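Side-chain contacts in okadaic acid binding protein 2-alpha (Halichondria okadai, PDB 4WRI), which binds the polyether toxin okadaic acid and is implicated in accumulation of the toxin in the sponge: residues H65-W68 against V69-N73; E86-Y89 against V90-W94. All coordinates share one frame; numbering follows the deposited sequence.

Contact 1 of 2, residues H65-W68 against V69-N73. With OKA (okadaic acid), chain B.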
loop_
_atom_site.group_PDB
_atom_site.type_symbol
_atom_site.label_atom_id
_atom_site.label_comp_id
_atom_site.label_asym_id
_atom_site.label_seq_id
_atom_site.Cartn_x
_atom_site.Cartn_y
_atom_site.Cartn_z
ATOM N N HIS A 65 -8.570 -10.278 -6.382
ATOM C CA HIS A 65 -10.009 -10.205 -6.295
ATOM C C HIS A 65 -10.470 -9.728 -4.915
ATOM O O HIS A 65 -11.373 -8.890 -4.791
ATOM C CB HIS A 65 -10.590 -11.581 -6.638
ATOM C CG HIS A 65 -12.055 -11.545 -6.925
ATOM N ND1 HIS A 65 -12.818 -12.685 -7.067
ATOM C CD2 HIS A 65 -12.900 -10.499 -7.095
ATOM C CE1 HIS A 65 -14.071 -12.340 -7.307
ATOM N NE2 HIS A 65 -14.147 -11.022 -7.330
ATOM N N ARG A 66 -9.831 -10.218 -3.862
ATOM C CA ARG A 66 -10.132 -9.754 -2.516
ATOM C C ARG A 66 -9.767 -8.288 -2.340
ATOM O O ARG A 66 -10.458 -7.552 -1.618
ATOM C CB ARG A 66 -9.413 -10.595 -1.463
ATOM C CG ARG A 66 -10.026 -12.000 -1.332
ATOM C CD ARG A 66 -9.253 -12.854 -0.335
ATOM N NE ARG A 66 -9.250 -12.277 1.004
ATOM C CZ ARG A 66 -10.182 -12.511 1.922
ATOM N NH1 ARG A 66 -11.202 -13.312 1.650
ATOM N NH2 ARG A 66 -10.092 -11.941 3.115
ATOM N N HIS A 67 -8.671 -7.868 -2.967
ATOM C CA HIS A 67 -8.302 -6.459 -2.902
ATOM C C HIS A 67 -9.423 -5.602 -3.501
ATOM O O HIS A 67 -9.814 -4.586 -2.917
ATOM C CB HIS A 67 -7.000 -6.207 -3.642
ATOM C CG HIS A 67 -6.641 -4.757 -3.742
ATOM N ND1 HIS A 67 -6.248 -4.015 -2.647
ATOM C CD2 HIS A 67 -6.664 -3.904 -4.795
ATOM C CE1 HIS A 67 -6.017 -2.771 -3.035
ATOM N NE2 HIS A 67 -6.255 -2.678 -4.332
ATOM N N TRP A 68 -9.930 -5.998 -4.665
ATOM C CA TRP A 68 -11.026 -5.276 -5.311
ATOM C C TRP A 68 -12.277 -5.247 -4.453
ATOM O O TRP A 68 -12.865 -4.184 -4.228
ATOM C CB TRP A 68 -11.332 -5.921 -6.657
ATOM C CG TRP A 68 -12.532 -5.366 -7.357
ATOM C CD1 TRP A 68 -13.702 -6.016 -7.611
ATOM C CD2 TRP A 68 -12.673 -4.051 -7.912
ATOM N NE1 TRP A 68 -14.565 -5.188 -8.292
ATOM C CE2 TRP A 68 -13.963 -3.974 -8.480
ATOM C CE3 TRP A 68 -11.838 -2.931 -7.979
ATOM C CZ2 TRP A 68 -14.434 -2.829 -9.119
ATOM C CZ3 TRP A 68 -12.313 -1.783 -8.616
ATOM C CH2 TRP A 68 -13.600 -1.750 -9.178
ATOM N N VAL A 69 -12.688 -6.397 -3.938
ATOM C CA VAL A 69 -13.947 -6.466 -3.201
ATOM C C VAL A 69 -13.797 -5.852 -1.811
ATOM O O VAL A 69 -14.561 -4.972 -1.427
ATOM C CB VAL A 69 -14.446 -7.937 -3.082
ATOM C CG1 VAL A 69 -15.716 -8.025 -2.221
ATOM C CG2 VAL A 69 -14.699 -8.502 -4.458
ATOM N N ASN A 70 -12.811 -6.306 -1.045
ATOM C CA ASN A 70 -12.722 -5.946 0.369
ATOM C C ASN A 70 -12.032 -4.626 0.692
ATOM O O ASN A 70 -12.464 -3.895 1.585
ATOM C CB ASN A 70 -12.054 -7.076 1.170
ATOM C CG ASN A 70 -12.897 -8.328 1.223
ATOM O OD1 ASN A 70 -14.124 -8.269 1.247
ATOM N ND2 ASN A 70 -12.238 -9.477 1.267
ATOM N N HIS A 71 -10.949 -4.321 -0.011
ATOM C CA HIS A 71 -10.208 -3.088 0.260
ATOM C C HIS A 71 -10.795 -1.926 -0.515
ATOM O O HIS A 71 -11.092 -0.864 0.057
ATOM C CB HIS A 71 -8.721 -3.242 -0.095
ATOM C CG HIS A 71 -7.906 -1.996 0.115
ATOM N ND1 HIS A 71 -7.183 -1.754 1.265
ATOM C CD2 HIS A 71 -7.704 -0.917 -0.687
ATOM C CE1 HIS A 71 -6.571 -0.583 1.162
ATOM N NE2 HIS A 71 -6.884 -0.049 -0.010
ATOM N N CYS A 72 -10.956 -2.114 -1.817
ATOM C CA CYS A 72 -11.424 -1.018 -2.657
ATOM C C CYS A 72 -12.907 -0.721 -2.552
ATOM O O CYS A 72 -13.304 0.429 -2.716
ATOM C CB CYS A 72 -11.086 -1.289 -4.112
ATOM S SG CYS A 72 -9.336 -1.275 -4.451
ATOM N N ASN A 73 -13.709 -1.744 -2.301
ATOM C CA ASN A 73 -15.161 -1.620 -2.402
ATOM C C ASN A 73 -15.892 -2.047 -1.147
ATOM O O ASN A 73 -17.076 -2.395 -1.218
ATOM C CB ASN A 73 -15.672 -2.400 -3.604
ATOM C CG ASN A 73 -15.306 -1.731 -4.906
ATOM O OD1 ASN A 73 -14.489 -2.238 -5.683
ATOM N ND2 ASN A 73 -15.874 -0.559 -5.140
HETATM C C1 OKA B . 1.685 -4.333 -4.397
HETATM C C2 OKA B . 2.509 -5.641 -4.331
HETATM C C3 OKA B . 2.356 -6.280 -2.951
HETATM C C4 OKA B . 0.893 -6.605 -2.576
HETATM C C5 OKA B . 0.846 -7.132 -1.149
HETATM C C6 OKA B . -0.550 -7.663 -0.815
HETATM C C7 OKA B . -1.006 -8.679 -1.891
HETATM C C8 OKA B . -0.908 -8.021 -3.256
HETATM C C9 OKA B . -1.187 -9.027 -4.337
HETATM C C10 OKA B . -2.006 -8.717 -5.358
HETATM C C11 OKA B . -2.733 -7.414 -5.459
HETATM C C12 OKA B . -2.052 -6.393 -4.503
HETATM C C13 OKA B . -2.972 -5.185 -4.270
HETATM C C14 OKA B . -2.240 -4.169 -3.359
HETATM C C15 OKA B . -2.731 -3.915 -2.145
HETATM C C16 OKA B . -1.963 -2.951 -1.284
HETATM C C17 OKA B . -2.782 -1.790 -0.661
HETATM C C18 OKA B . -2.227 -1.656 0.769
HETATM C C19 OKA B . -1.195 -2.825 0.870
HETATM C C20 OKA B . -1.111 -3.402 2.221
HETATM C C21 OKA B . -0.029 -4.515 2.216
HETATM C C22 OKA B . 1.275 -3.876 1.746
HETATM C C23 OKA B . 1.058 -3.253 0.357
HETATM C C24 OKA B . 2.378 -2.549 -0.102
HETATM C C25 OKA B . 3.442 -3.620 -0.013
HETATM C C26 OKA B . 3.539 -4.374 1.265
HETATM C C27 OKA B . 4.186 -3.523 2.380
HETATM C C28 OKA B . 5.657 -3.276 2.013
HETATM C C29 OKA B . 6.491 -2.600 3.115
HETATM C C30 OKA B . 7.894 -2.331 2.493
HETATM C C31 OKA B . 8.722 -3.548 2.157
HETATM C C32 OKA B . 10.138 -3.170 1.724
HETATM C C33 OKA B . 10.794 -2.109 2.600
HETATM C C34 OKA B . 9.772 -1.012 2.937
HETATM C C35 OKA B . 10.390 -0.139 4.085
HETATM C C36 OKA B . 9.521 1.105 4.230
HETATM C C37 OKA B . 9.454 1.798 2.900
HETATM C C38 OKA B . 8.899 0.915 1.812
HETATM C C39 OKA B . 8.770 -4.556 3.304
HETATM C C40 OKA B . 5.854 -1.251 3.477
HETATM C C41 OKA B . 4.258 -3.901 -0.992
HETATM C C42 OKA B . -3.269 -4.474 -5.577
HETATM C C43 OKA B . -2.191 -9.789 -6.399
HETATM C C44 OKA B . 3.972 -5.345 -4.624
HETATM O O1 OKA B . 1.924 -3.518 -3.505
HETATM O O2 OKA B . 0.857 -4.185 -5.300
HETATM O O3 OKA B . 2.030 -6.547 -5.318
HETATM O O4 OKA B . 0.422 -7.600 -3.495
HETATM O O5 OKA B . -2.359 -9.104 -1.583
HETATM O O6 OKA B . -1.832 -6.933 -3.277
HETATM O O7 OKA B . -1.576 -3.693 -0.167
HETATM O O8 OKA B . 0.069 -2.242 0.459
HETATM O O9 OKA B . 2.274 -4.898 1.698
HETATM O O10 OKA B . 2.208 -2.012 -1.357
HETATM O O11 OKA B . 4.115 -4.271 3.584
HETATM O O12 OKA B . 8.595 -1.491 3.457
HETATM O O13 OKA B . 9.702 -0.315 1.719
#

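Contact 2 of 2, residues E86-Y89 against V90-W94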
loop_
_atom_site.group_PDB
_atom_site.type_symbol
_atom_site.label_atom_id
_atom_site.label_comp_id
_atom_site.label_asym_id
_atom_site.label_seq_id
_atom_site.Cartn_x
_atom_site.Cartn_y
_atom_site.Cartn_z
ATOM N N GLU A 86 -10.935 7.765 -8.614
ATOM C CA GLU A 86 -9.967 8.186 -7.603
ATOM C C GLU A 86 -10.632 8.785 -6.361
ATOM O O GLU A 86 -10.328 8.390 -5.240
ATOM C CB GLU A 86 -9.000 9.204 -8.197
ATOM C CG GLU A 86 -7.964 9.737 -7.223
ATOM C CD GLU A 86 -7.228 10.908 -7.819
ATOM O OE1 GLU A 86 -7.512 12.059 -7.440
ATOM O OE2 GLU A 86 -6.367 10.690 -8.700
ATOM N N SER A 87 -11.568 9.711 -6.555
ATOM C CA SER A 87 -12.149 10.375 -5.388
ATOM C C SER A 87 -12.990 9.407 -4.586
ATOM O O SER A 87 -13.079 9.495 -3.350
ATOM C CB SER A 87 -12.969 11.582 -5.824
ATOM O OG SER A 87 -14.106 11.184 -6.563
ATOM N N GLN A 88 -13.585 8.442 -5.275
ATOM C CA GLN A 88 -14.374 7.440 -4.582
ATOM C C GLN A 88 -13.482 6.520 -3.748
ATOM O O GLN A 88 -13.845 6.151 -2.625
ATOM C CB GLN A 88 -15.211 6.619 -5.557
ATOM C CG GLN A 88 -16.251 5.768 -4.861
ATOM C CD GLN A 88 -17.208 6.595 -4.065
ATOM O OE1 GLN A 88 -17.855 7.495 -4.607
ATOM N NE2 GLN A 88 -17.326 6.298 -2.779
ATOM N N TYR A 89 -12.325 6.134 -4.286
ATOM C CA TYR A 89 -11.432 5.324 -3.495
ATOM C C TYR A 89 -11.068 6.056 -2.215
ATOM O O TYR A 89 -11.025 5.448 -1.146
ATOM C CB TYR A 89 -10.153 4.973 -4.267
ATOM C CG TYR A 89 -9.156 4.310 -3.336
ATOM C CD1 TYR A 89 -9.348 2.998 -2.887
ATOM C CD2 TYR A 89 -8.059 5.020 -2.834
ATOM C CE1 TYR A 89 -8.463 2.412 -1.972
ATOM C CE2 TYR A 89 -7.171 4.441 -1.930
ATOM C CZ TYR A 89 -7.388 3.140 -1.503
ATOM O OH TYR A 89 -6.531 2.572 -0.599
ATOM N N VAL A 90 -10.807 7.359 -2.318
ATOM C CA VAL A 90 -10.430 8.133 -1.135
ATOM C C VAL A 90 -11.530 8.054 -0.053
ATOM O O VAL A 90 -11.244 7.807 1.110
ATOM C CB VAL A 90 -10.075 9.588 -1.491
ATOM C CG1 VAL A 90 -9.859 10.435 -0.236
ATOM C CG2 VAL A 90 -8.842 9.626 -2.400
ATOM N N GLN A 91 -12.787 8.226 -0.450
ATOM C CA GLN A 91 -13.863 8.158 0.529
ATOM C C GLN A 91 -14.105 6.738 1.006
ATOM O O GLN A 91 -14.485 6.543 2.159
ATOM C CB GLN A 91 -15.162 8.729 -0.029
ATOM C CG GLN A 91 -15.086 10.200 -0.409
ATOM C CD GLN A 91 -14.757 11.109 0.764
ATOM O OE1 GLN A 91 -13.940 12.025 0.651
ATOM N NE2 GLN A 91 -15.371 10.846 1.891
ATOM N N ASN A 92 -13.896 5.739 0.154
ATOM C CA ASN A 92 -14.044 4.355 0.607
ATOM C C ASN A 92 -12.953 4.001 1.616
ATOM O O ASN A 92 -13.210 3.297 2.607
ATOM C CB ASN A 92 -13.978 3.370 -0.566
ATOM C CG ASN A 92 -15.208 3.432 -1.450
ATOM O OD1 ASN A 92 -16.131 4.199 -1.174
ATOM N ND2 ASN A 92 -15.244 2.640 -2.495
ATOM N N ALA A 93 -11.739 4.488 1.369
ATOM C CA ALA A 93 -10.632 4.262 2.301
ATOM C C ALA A 93 -10.922 4.933 3.633
ATOM O O ALA A 93 -10.531 4.437 4.684
ATOM C CB ALA A 93 -9.336 4.783 1.713
ATOM N N TRP A 94 -11.624 6.060 3.593
ATOM C CA TRP A 94 -11.983 6.737 4.838
ATOM C C TRP A 94 -12.876 5.845 5.702
ATOM O O TRP A 94 -12.656 5.718 6.911
ATOM C CB TRP A 94 -12.642 8.075 4.523
ATOM C CG TRP A 94 -13.003 8.917 5.718
ATOM C CD1 TRP A 94 -14.252 9.356 6.053
ATOM C CD2 TRP A 94 -12.115 9.419 6.731
ATOM N NE1 TRP A 94 -14.189 10.109 7.198
ATOM C CE2 TRP A 94 -12.896 10.163 7.640
ATOM C CE3 TRP A 94 -10.737 9.319 6.953
ATOM C CZ2 TRP A 94 -12.348 10.809 8.759
ATOM C CZ3 TRP A 94 -10.187 9.958 8.080
ATOM C CH2 TRP A 94 -10.995 10.698 8.957
HETATM O O HOH W 1 -12.711 12.066 -2.186
#

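Contact 1 of 2, residues H65-W68 against V69-N73
H67 and H71, one turn apart on helix 61-72, extend their imidazoles in the same direction from one side of the helix. The ring planes are 19° apart and the centroids 4.9 Å apart, offset so that little of one ring lies over the other; the nearest atoms are H67 CE1 and H71 CD2, at 3.4 Å. C72 adds its sulfur to the same cluster: SG comes 3.4 Å from H67 NE2, on an oblique line to the ring. With CG anti to the backbone N (chi1 174°), the H67 ring reaches okadaic acid, whose methyl carbon C42 lies over one face toward the rim, 3.5 Å from H67 CD2. H67 thus belongs to the toxin pocket, with F39 and W24 meeting it edge-to-face.

Two other flat groups are covered on one face. The amide ND2 of N70 sits over the centre of the R66 guanidinium, 3.7 Å from CZ, with the amide and guanidinium planes 72° apart. On another side of the helix, the W68 indole has the N73 side-chain amide over one face, while its CD1 touches V69 CG2. That valine methyl also meets the H65 ring obliquely.

The backbone bonds change pattern along the segment. V69 N to H65 O and N70 N to R66 O are ordinary i to i+4 links, but H67 O takes a bond from C72 N (2.9 Å) and a weak one from H71 N, which marks a wider, pi-type turn.

Around this turn, W68, C72 and N73 pack on L84 of strand 84-85, H71 and C72 touch W24 of helix 11-27, and H71 NE2 is hydrogen-bonded to Y89 OH of helix 86-96.

Contact 2 of 2, residues E86-Y89 against V90-W94
Q88 NE2 donates a hydrogen bond to N92 OD1, one turn further along helix 86-96, at 2.9 Å and 162° at the hydrogen. The acceptor lies in the Q88 amide plane, whereas NE2 stands 40° out of the N92 carbonyl plane, away from the usual lone-pair direction. A bend in the glutamine chain at chi2 (60°) turns its amide toward N92. A water bridges S87 O, at 2.8 Å, and Q91 OE1, at 3.1 Å, donating to both; S87 O also takes the backbone bond from Q91 N.

Packing is lighter. The A93 methyl lies over one face of the Y89 ring, toward its rim, with CB 4.1 Å from CZ. V90 CG2 rests 3.4 Å from E86 O, the carbonyl that V90 N bonds. Y89 meets W24 edge-to-face and touches V20, V90 reaches C14, and E86 forms a salt bridge with R22, all on helix 11-27.

The i to i+4 bonds, from E86 O to V90 N through Y89 O to A93 N, are those of a regular alpha-helix. Strand 84-85, paired antiparallel with 33-34, leads straight into it, consistent with an EF-hand-like pair.

In the fold
Both contacts are partly buried and local to one helix, in series along the chain, with centres about 13 Å apart. In contact 1, H67, W68, C72 and N73 are buried while H65 and R66 are exposed; in contact 2, Y89, V90, N92 and A93 are buried and S87 is exposed. Besides the histidine-tyrosine bond, a probable hydrogen bond from N92 ND2 to C72 O, at 2.9 Å, joins them. W24 of helix 11-27 touches side chains of both. Contact 1 meets the toxin through aromatic and sulfur packing round an irregular turn; in contact 2 the side chain of Y89 is about 6 Å from okadaic acid, and amide and water-mediated bonds follow a regular helix.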